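Local coordinates for protein transcriptional regulator, MerR family (Listeria monocytogenes str. 4b F2365, PDB 3GP4) that probably acts as a MerR-family transcriptional regulator, a dimer expected to bind promoter DNA through an N-terminal winged helix-turn-helix domain, at residues K6-K11 with E44-I49; D17-Y22 with G26-I31; A58-E63 with K94-V99. One frame throughout, in Å; residues are numbered along the deposited sequence. Where two conformers were deposited one is given.

How the contacts relate
From the N terminus, helix 5-12 and helix 16-25 form the helix-turn-helix of the DNA-binding domain, with helix 43-57 beyond them. Contact 1 closes a loop of 32 residues by laying K6-K11 against E44-I49. Contact 2 is nested inside that loop and turns the chain back at the end of helix 16-25. The two touch directly, I28 against I49 and P29 against W48, as parts of one domain core. Contact 3 follows in series: A58-E63, the link after helix 43-57 and the start of helix 62-74, is bound to the long helix 79-130. L27 of contact 2 packs on I62 of contact 3, joining the two regions.

Contact 1 (K6-K11 with E44-I49); sequences KEASEK and EDLRWI
A8, whose methyl group meets L46, has its carbonyl O hydrogen-bonded to S12 OG, and the same hydroxyl makes a weak bond to S9 O, so one serine side chain ties two carbonyls near the end of helix 5-12. The direct contacts across the pair are made by the two methyl branches of L46. CD2 points at the inner face of the short helix and packs against A8 CB at 4.0 Å, with A8 CA equally near. CD1 meets the end of the K11 chain, whose CE is 3.9 Å from it; the lysine chain is bent at three successive torsions and crosses the leucine at about a right angle. With CG anti to its carbonyl carbon (chi1 -57°), L46 directs its forked end at the short helix. The small side chain of A8 lets the helices come close, its CA being 6.9 Å from that of L46. On the outer side of helix 5-12, K6 NZ and E10 OE2 form a salt bridge at 3.3 Å, its hydrogen bond weak, one turn apart. L3 touches both K11 and L46, and F41 packs on A8. The contact thus joins the first helix of the helix-turn-helix to helix 43-57, whose W48 packs against L69 and F72 of helix 62-74.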
# COMPACT_ATOMS: atom_id res chain seq x y z
N LYS A 6 0.25 -28.82 -5.98
CA LYS A 6 0.33 -28.22 -7.31
C LYS A 6 -1.02 -27.70 -7.78
O LYS A 6 -1.13 -26.57 -8.29
CB LYS A 6 0.89 -29.21 -8.31
CG LYS A 6 1.30 -28.59 -9.65
CD LYS A 6 1.91 -29.66 -10.56
CE LYS A 6 2.60 -29.04 -11.76
NZ LYS A 6 1.57 -28.46 -12.64
N GLU A 7 -2.06 -28.52 -7.62
CA GLU A 7 -3.41 -28.10 -7.95
C GLU A 7 -3.87 -26.92 -7.08
O GLU A 7 -4.43 -25.95 -7.60
CB GLU A 7 -4.38 -29.27 -7.82
CG GLU A 7 -4.07 -30.39 -8.81
CD GLU A 7 -4.96 -31.58 -8.64
OE1 GLU A 7 -5.14 -32.04 -7.48
OE2 GLU A 7 -5.49 -32.06 -9.68
N ALA A 8 -3.64 -27.02 -5.77
CA ALA A 8 -4.02 -25.98 -4.85
C ALA A 8 -3.30 -24.64 -5.15
O ALA A 8 -3.92 -23.60 -5.07
CB ALA A 8 -3.78 -26.42 -3.40
N SER A 9 -2.01 -24.69 -5.50
CA SER A 9 -1.24 -23.52 -5.91
C SER A 9 -1.84 -22.85 -7.17
O SER A 9 -2.04 -21.62 -7.20
CB SER A 9 0.23 -23.90 -6.13
OG SER A 9 0.97 -22.86 -6.75
N GLU A 10 -2.15 -23.66 -8.18
CA GLU A 10 -2.76 -23.17 -9.43
C GLU A 10 -4.12 -22.52 -9.20
O GLU A 10 -4.40 -21.45 -9.72
CB GLU A 10 -2.87 -24.31 -10.45
CG GLU A 10 -1.82 -24.21 -11.57
CD GLU A 10 -1.15 -25.55 -11.94
OE1 GLU A 10 -1.79 -26.64 -11.88
OE2 GLU A 10 0.04 -25.50 -12.32
N LYS A 11 -4.96 -23.19 -8.41
CA LYS A 11 -6.31 -22.74 -8.14
C LYS A 11 -6.35 -21.49 -7.25
O LYS A 11 -7.22 -20.62 -7.39
CB LYS A 11 -7.08 -23.89 -7.49
CG LYS A 11 -8.41 -24.20 -8.12
CD LYS A 11 -9.52 -23.52 -7.34
CE LYS A 11 -10.47 -24.57 -6.81
NZ LYS A 11 -9.71 -25.74 -6.20
N GLU A 44 -12.27 -25.67 2.23
CA GLU A 44 -11.96 -24.71 3.29
C GLU A 44 -10.48 -24.36 3.30
O GLU A 44 -10.16 -23.21 3.56
CB GLU A 44 -12.47 -25.03 4.70
CG GLU A 44 -13.10 -23.76 5.35
CD GLU A 44 -12.78 -23.52 6.84
OE1 GLU A 44 -11.99 -24.27 7.47
OE2 GLU A 44 -13.33 -22.54 7.39
N ASP A 45 -9.60 -25.30 2.94
CA ASP A 45 -8.16 -24.98 2.82
C ASP A 45 -7.97 -23.85 1.80
O ASP A 45 -7.31 -22.85 2.09
CB ASP A 45 -7.33 -26.19 2.39
CG ASP A 45 -7.37 -27.30 3.38
OD1 ASP A 45 -7.35 -27.02 4.60
OD2 ASP A 45 -7.43 -28.48 2.95
N LEU A 46 -8.58 -24.00 0.63
CA LEU A 46 -8.44 -22.96 -0.43
C LEU A 46 -9.01 -21.63 0.06
O LEU A 46 -8.41 -20.58 -0.18
CB LEU A 46 -9.13 -23.41 -1.73
CG LEU A 46 -8.58 -24.74 -2.25
CD1 LEU A 46 -9.64 -25.49 -3.07
CD2 LEU A 46 -7.26 -24.58 -3.03
N ARG A 47 -10.15 -21.66 0.76
CA ARG A 47 -10.73 -20.42 1.28
C ARG A 47 -9.77 -19.74 2.27
O ARG A 47 -9.61 -18.49 2.27
CB ARG A 47 -12.09 -20.64 1.95
CG ARG A 47 -13.16 -21.23 0.99
CD ARG A 47 -14.55 -21.11 1.58
NE ARG A 47 -15.55 -21.95 0.90
CZ ARG A 47 -16.09 -21.71 -0.30
NH1 ARG A 47 -15.75 -20.63 -1.01
NH2 ARG A 47 -17.00 -22.56 -0.79
N TRP A 48 -9.10 -20.53 3.10
CA TRP A 48 -8.10 -19.93 4.01
C TRP A 48 -6.87 -19.37 3.28
O TRP A 48 -6.35 -18.32 3.66
CB TRP A 48 -7.65 -20.92 5.07
CG TRP A 48 -8.58 -20.95 6.23
CD1 TRP A 48 -9.59 -21.87 6.44
CD2 TRP A 48 -8.61 -20.05 7.32
NE1 TRP A 48 -10.25 -21.58 7.62
CE2 TRP A 48 -9.65 -20.48 8.19
CE3 TRP A 48 -7.85 -18.93 7.68
CZ2 TRP A 48 -9.98 -19.79 9.36
CZ3 TRP A 48 -8.17 -18.26 8.87
CH2 TRP A 48 -9.23 -18.69 9.69
N ILE A 49 -6.41 -20.06 2.25
CA ILE A 49 -5.22 -19.60 1.49
C ILE A 49 -5.53 -18.26 0.80
O ILE A 49 -4.75 -17.27 0.85
CB ILE A 49 -4.77 -20.69 0.48
CG1 ILE A 49 -4.17 -21.89 1.25
CG2 ILE A 49 -3.74 -20.13 -0.50
CD1 ILE A 49 -4.12 -23.23 0.44

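Contact 2 (D17-Y22 with G26-I31); sequences DTIRYY and GLIPPI
The Y22 ring packs obliquely against L27 on the side of its CD1 atom and against I28 on the side of CD2, while one of its faces carries the carbonyl O of T18, 3.3 Å above the plane and displaced toward the rim. L27 CD1 makes the tighter approach, 3.4 Å from Y22 CD1, whereas I28 CG2 stays 4.1 Å from Y22 CD2. A chi2 of -8° turns the ring plane almost into line with the CA-CB bond of Y22. The Y21 ring reaches the same L27 methyl more loosely, also obliquely.

The backbone turn that brings these groups together is a Schellman motif, with G26 leaving the helix at positive phi (85°). Its 6→1 bond runs from L27 N to Y22 O at 2.8 Å, in the carbonyl plane; I28 N adds a weak bond at 3.3 Å to the same oxygen. The packing of L27 on Y22 is the apolar contact that commonly accompanies this motif, between the residue just beyond the glycine and the helical residue that accepts its bond. Farther along, I28 CD1 packs against Y22 CB, 3.9 Å away, and beside the carbonyl O of I19, and I19 CG2 lies 4.3 Å from I31 CD1.

Y22 OH is hydrogen-bonded to a glycerol, probably from the crystallisation liquor. The turn and the apolar contacts fold the loop after helix 16-25 back along that helix, with Y22 and I28 also resting on T52 of helix 43-57, and L27 on I62 and L65 of helix 62-74.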
# COMPACT_ATOMS: atom_id res chain seq x y z
N ASP A 17 5.44 -23.16 -2.27
CA ASP A 17 6.21 -22.84 -1.05
C ASP A 17 5.55 -21.80 -0.13
O ASP A 17 5.75 -21.85 1.09
CB ASP A 17 7.66 -22.45 -1.34
CG ASP A 17 8.56 -23.67 -1.58
OD1 ASP A 17 8.07 -24.84 -1.53
OD2 ASP A 17 9.75 -23.46 -1.86
N THR A 18 4.76 -20.88 -0.70
CA THR A 18 4.01 -19.91 0.15
C THR A 18 2.91 -20.63 0.93
O THR A 18 2.65 -20.32 2.12
CB THR A 18 3.42 -18.78 -0.68
OG1 THR A 18 4.50 -18.08 -1.32
CG2 THR A 18 2.64 -17.77 0.22
N ILE A 19 2.27 -21.58 0.26
CA ILE A 19 1.28 -22.41 0.95
C ILE A 19 1.93 -23.18 2.12
O ILE A 19 1.39 -23.17 3.25
CB ILE A 19 0.54 -23.38 -0.01
CG1 ILE A 19 -0.36 -22.59 -0.97
CG2 ILE A 19 -0.25 -24.42 0.82
CD1 ILE A 19 -1.01 -23.38 -2.10
N ARG A 20 3.06 -23.84 1.88
CA ARG A 20 3.74 -24.61 2.93
C ARG A 20 4.11 -23.69 4.11
O ARG A 20 3.97 -24.08 5.28
CB ARG A 20 5.04 -25.28 2.43
CG ARG A 20 4.88 -26.43 1.42
CD ARG A 20 6.23 -26.79 0.80
NE ARG A 20 6.09 -27.95 -0.07
CZ ARG A 20 5.98 -27.91 -1.40
NH1 ARG A 20 6.06 -26.76 -2.05
NH2 ARG A 20 5.82 -29.04 -2.08
N TYR A 21 4.59 -22.49 3.78
CA TYR A 21 4.93 -21.49 4.80
C TYR A 21 3.70 -21.05 5.64
O TYR A 21 3.77 -20.98 6.85
CB TYR A 21 5.62 -20.28 4.13
CG TYR A 21 5.77 -19.06 5.02
CD1 TYR A 21 6.73 -19.03 6.03
CD2 TYR A 21 4.96 -17.93 4.83
CE1 TYR A 21 6.86 -17.90 6.85
CE2 TYR A 21 5.10 -16.81 5.64
CZ TYR A 21 6.05 -16.81 6.63
OH TYR A 21 6.16 -15.69 7.41
N TYR A 22 2.58 -20.75 4.98
CA TYR A 22 1.31 -20.42 5.66
C TYR A 22 0.93 -21.53 6.65
O TYR A 22 0.51 -21.24 7.77
CB TYR A 22 0.15 -20.30 4.67
CG TYR A 22 0.07 -19.06 3.80
CD1 TYR A 22 0.94 -17.97 3.99
CD2 TYR A 22 -0.90 -18.98 2.81
CE1 TYR A 22 0.84 -16.84 3.17
CE2 TYR A 22 -1.01 -17.86 1.98
CZ TYR A 22 -0.13 -16.80 2.17
OH TYR A 22 -0.26 -15.73 1.36
N GLY A 26 1.25 -21.18 10.92
CA GLY A 26 -0.10 -21.09 11.45
C GLY A 26 -0.96 -19.97 10.90
O GLY A 26 -1.79 -19.40 11.64
N LEU A 27 -0.76 -19.63 9.64
CA LEU A 27 -1.66 -18.69 8.97
C LEU A 27 -2.90 -19.39 8.43
O LEU A 27 -3.98 -18.79 8.38
CB LEU A 27 -0.94 -18.02 7.83
CG LEU A 27 -0.01 -16.88 8.30
CD1 LEU A 27 0.86 -16.48 7.08
CD2 LEU A 27 -0.77 -15.66 8.80
N ILE A 28 -2.75 -20.65 8.06
CA ILE A 28 -3.90 -21.48 7.62
C ILE A 28 -3.95 -22.74 8.47
O ILE A 28 -2.95 -23.12 9.11
CB ILE A 28 -3.85 -21.84 6.12
CG1 ILE A 28 -2.70 -22.82 5.80
CG2 ILE A 28 -3.83 -20.52 5.28
CD1 ILE A 28 -2.48 -23.16 4.31
N PRO A 29 -5.14 -23.37 8.54
CA PRO A 29 -5.24 -24.57 9.39
C PRO A 29 -4.38 -25.73 8.85
O PRO A 29 -4.13 -25.81 7.65
CB PRO A 29 -6.73 -24.92 9.34
CG PRO A 29 -7.43 -23.65 8.94
CD PRO A 29 -6.44 -22.91 8.04
N PRO A 30 -3.94 -26.66 9.73
CA PRO A 30 -3.15 -27.79 9.24
C PRO A 30 -3.90 -28.56 8.15
O PRO A 30 -5.10 -28.74 8.23
CB PRO A 30 -3.02 -28.68 10.47
CG PRO A 30 -3.15 -27.74 11.62
CD PRO A 30 -4.24 -26.81 11.17
N ILE A 31 -3.17 -28.99 7.14
CA ILE A 31 -3.76 -29.59 5.97
C ILE A 31 -3.77 -31.11 6.19
O ILE A 31 -2.81 -31.67 6.71
CB ILE A 31 -2.99 -29.19 4.69
CG1 ILE A 31 -3.05 -27.66 4.53
CG2 ILE A 31 -3.54 -29.90 3.44
CD1 ILE A 31 -1.83 -27.15 3.76

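Contact 3 (A58-E63 with K94-V99); sequences AGLSIE and KNRIDV
Helix 43-57 ends at A58-G59 in a Schellman motif, G59 taking positive phi (89°), and L60 then continues in extended form to S61, the N-cap of helix 62-74, whose OG is hydrogen-bonded to A64 N. K94-V99 is a regular stretch of helix 79-130, the long helix that MerR-family proteins characteristically use for dimerisation. The backbones stay well apart, with 9.0 Å between the CA atoms of G59 and R96, and the side chain of R96 makes the link between them.

R96 extends from its helix with a single marked bend at chi3 (-60°), which turns the guanidinium across the end of the other helix. NH2 donates to the carbonyl O of A58 at 3.0 Å with an N-H...O angle of 150°; the donor is tilted from the carbonyl plane and the oxygen lies somewhat out of the guanidinium plane. One face of the same group covers the backbone of G59, whose C is 3.6 Å from R96 NH2. The lack of a side chain at G59 allows this close overlay. L60 crosses R96 at about a right angle and brings CD1 to 4.0 Å from NH2, an apolar flank to the polar bond. The positive charge at a helix C terminus would probably be favoured by the carbonyls and the helix dipole there.

L60 also touches M55 and Q89, and its carbonyl O accepts a bond from R56 NH1. The second subunit lies close by: A58 packs on A103 of that subunit and I97 on its M100. Within helix 79-130, K94 NZ forms a salt bridge to D98 at 2.9 Å from OD2, which accepts with its syn lone pair. A water also holds A58 O, donating to it at 3.0 Å and weakly accepting from R96 NE.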
# COMPACT_ATOMS: atom_id res chain seq x y z
N ALA A 58 -3.02 -6.71 1.52
CA ALA A 58 -3.54 -5.46 2.11
C ALA A 58 -2.80 -4.94 3.36
O ALA A 58 -3.22 -3.92 3.92
CB ALA A 58 -5.04 -5.57 2.39
N GLY A 59 -1.79 -5.68 3.81
CA GLY A 59 -0.89 -5.28 4.91
C GLY A 59 -1.34 -5.67 6.31
O GLY A 59 -0.82 -5.15 7.29
N LEU A 60 -2.32 -6.56 6.42
CA LEU A 60 -2.67 -7.05 7.77
C LEU A 60 -1.45 -7.78 8.29
O LEU A 60 -0.82 -8.56 7.55
CB LEU A 60 -3.88 -8.00 7.75
CG LEU A 60 -5.24 -7.28 7.80
CD1 LEU A 60 -5.55 -6.55 6.49
CD2 LEU A 60 -6.39 -8.27 8.15
N SER A 61 -1.12 -7.56 9.56
CA SER A 61 0.08 -8.18 10.10
C SER A 61 -0.05 -9.69 10.19
O SER A 61 -1.14 -10.23 10.44
CB SER A 61 0.51 -7.56 11.45
OG SER A 61 0.02 -8.26 12.59
N ILE A 62 1.07 -10.33 9.89
CA ILE A 62 1.26 -11.76 10.03
C ILE A 62 0.85 -12.16 11.46
O ILE A 62 0.15 -13.14 11.63
CB ILE A 62 2.75 -12.11 9.75
CG1 ILE A 62 3.04 -12.29 8.25
CG2 ILE A 62 3.22 -13.33 10.53
CD1 ILE A 62 2.77 -13.63 7.71
N GLU A 63 1.22 -11.36 12.46
CA GLU A 63 0.89 -11.75 13.87
C GLU A 63 -0.61 -11.70 14.14
O GLU A 63 -1.12 -12.53 14.87
CB GLU A 63 1.69 -10.96 14.94
CG GLU A 63 3.25 -11.03 14.81
CD GLU A 63 3.84 -12.45 14.91
OE1 GLU A 63 3.20 -13.38 15.45
OE2 GLU A 63 4.99 -12.64 14.45
N LYS A 94 -8.42 0.84 7.13
CA LYS A 94 -9.15 2.06 6.67
C LYS A 94 -8.22 3.27 6.77
O LYS A 94 -8.18 4.08 5.84
CB LYS A 94 -10.42 2.32 7.49
CG LYS A 94 -11.15 3.68 7.17
CD LYS A 94 -11.53 3.71 5.68
CE LYS A 94 -12.76 4.62 5.37
NZ LYS A 94 -12.44 6.07 5.45
N ASN A 95 -7.48 3.37 7.86
CA ASN A 95 -6.52 4.46 8.01
C ASN A 95 -5.45 4.45 6.91
O ASN A 95 -5.20 5.51 6.31
CB ASN A 95 -5.95 4.54 9.41
CG ASN A 95 -7.01 4.93 10.44
OD1 ASN A 95 -8.08 5.41 10.06
ND2 ASN A 95 -6.73 4.69 11.72
N ARG A 96 -4.88 3.28 6.59
CA ARG A 96 -3.92 3.13 5.47
C ARG A 96 -4.47 3.58 4.13
O ARG A 96 -3.79 4.33 3.37
CB ARG A 96 -3.36 1.70 5.37
CG ARG A 96 -2.36 1.32 6.47
CD ARG A 96 -1.60 0.01 6.15
NE ARG A 96 -2.46 -1.18 5.98
CZ ARG A 96 -2.96 -1.89 6.99
NH1 ARG A 96 -2.74 -1.54 8.24
NH2 ARG A 96 -3.71 -2.97 6.75
N ILE A 97 -5.69 3.14 3.83
CA ILE A 97 -6.39 3.57 2.60
C ILE A 97 -6.57 5.10 2.58
O ILE A 97 -6.29 5.76 1.54
CB ILE A 97 -7.74 2.84 2.41
CG1 ILE A 97 -7.49 1.38 2.03
CG2 ILE A 97 -8.63 3.53 1.34
CD1 ILE A 97 -8.73 0.47 2.21
N ASP A 98 -6.96 5.67 3.70
CA ASP A 98 -7.24 7.10 3.70
C ASP A 98 -5.97 7.90 3.47
O ASP A 98 -6.03 8.92 2.79
CB ASP A 98 -7.92 7.55 4.97
CG ASP A 98 -9.36 7.11 5.03
OD1 ASP A 98 -9.90 6.56 4.02
OD2 ASP A 98 -9.95 7.30 6.11
N VAL A 99 -4.85 7.43 4.02
CA VAL A 99 -3.54 8.02 3.74
C VAL A 99 -3.12 7.89 2.26
O VAL A 99 -2.61 8.86 1.68
CB VAL A 99 -2.45 7.47 4.69
CG1 VAL A 99 -1.06 7.95 4.28
CG2 VAL A 99 -2.77 7.86 6.17
O HOH W 1 -1.57 -1.52 3.11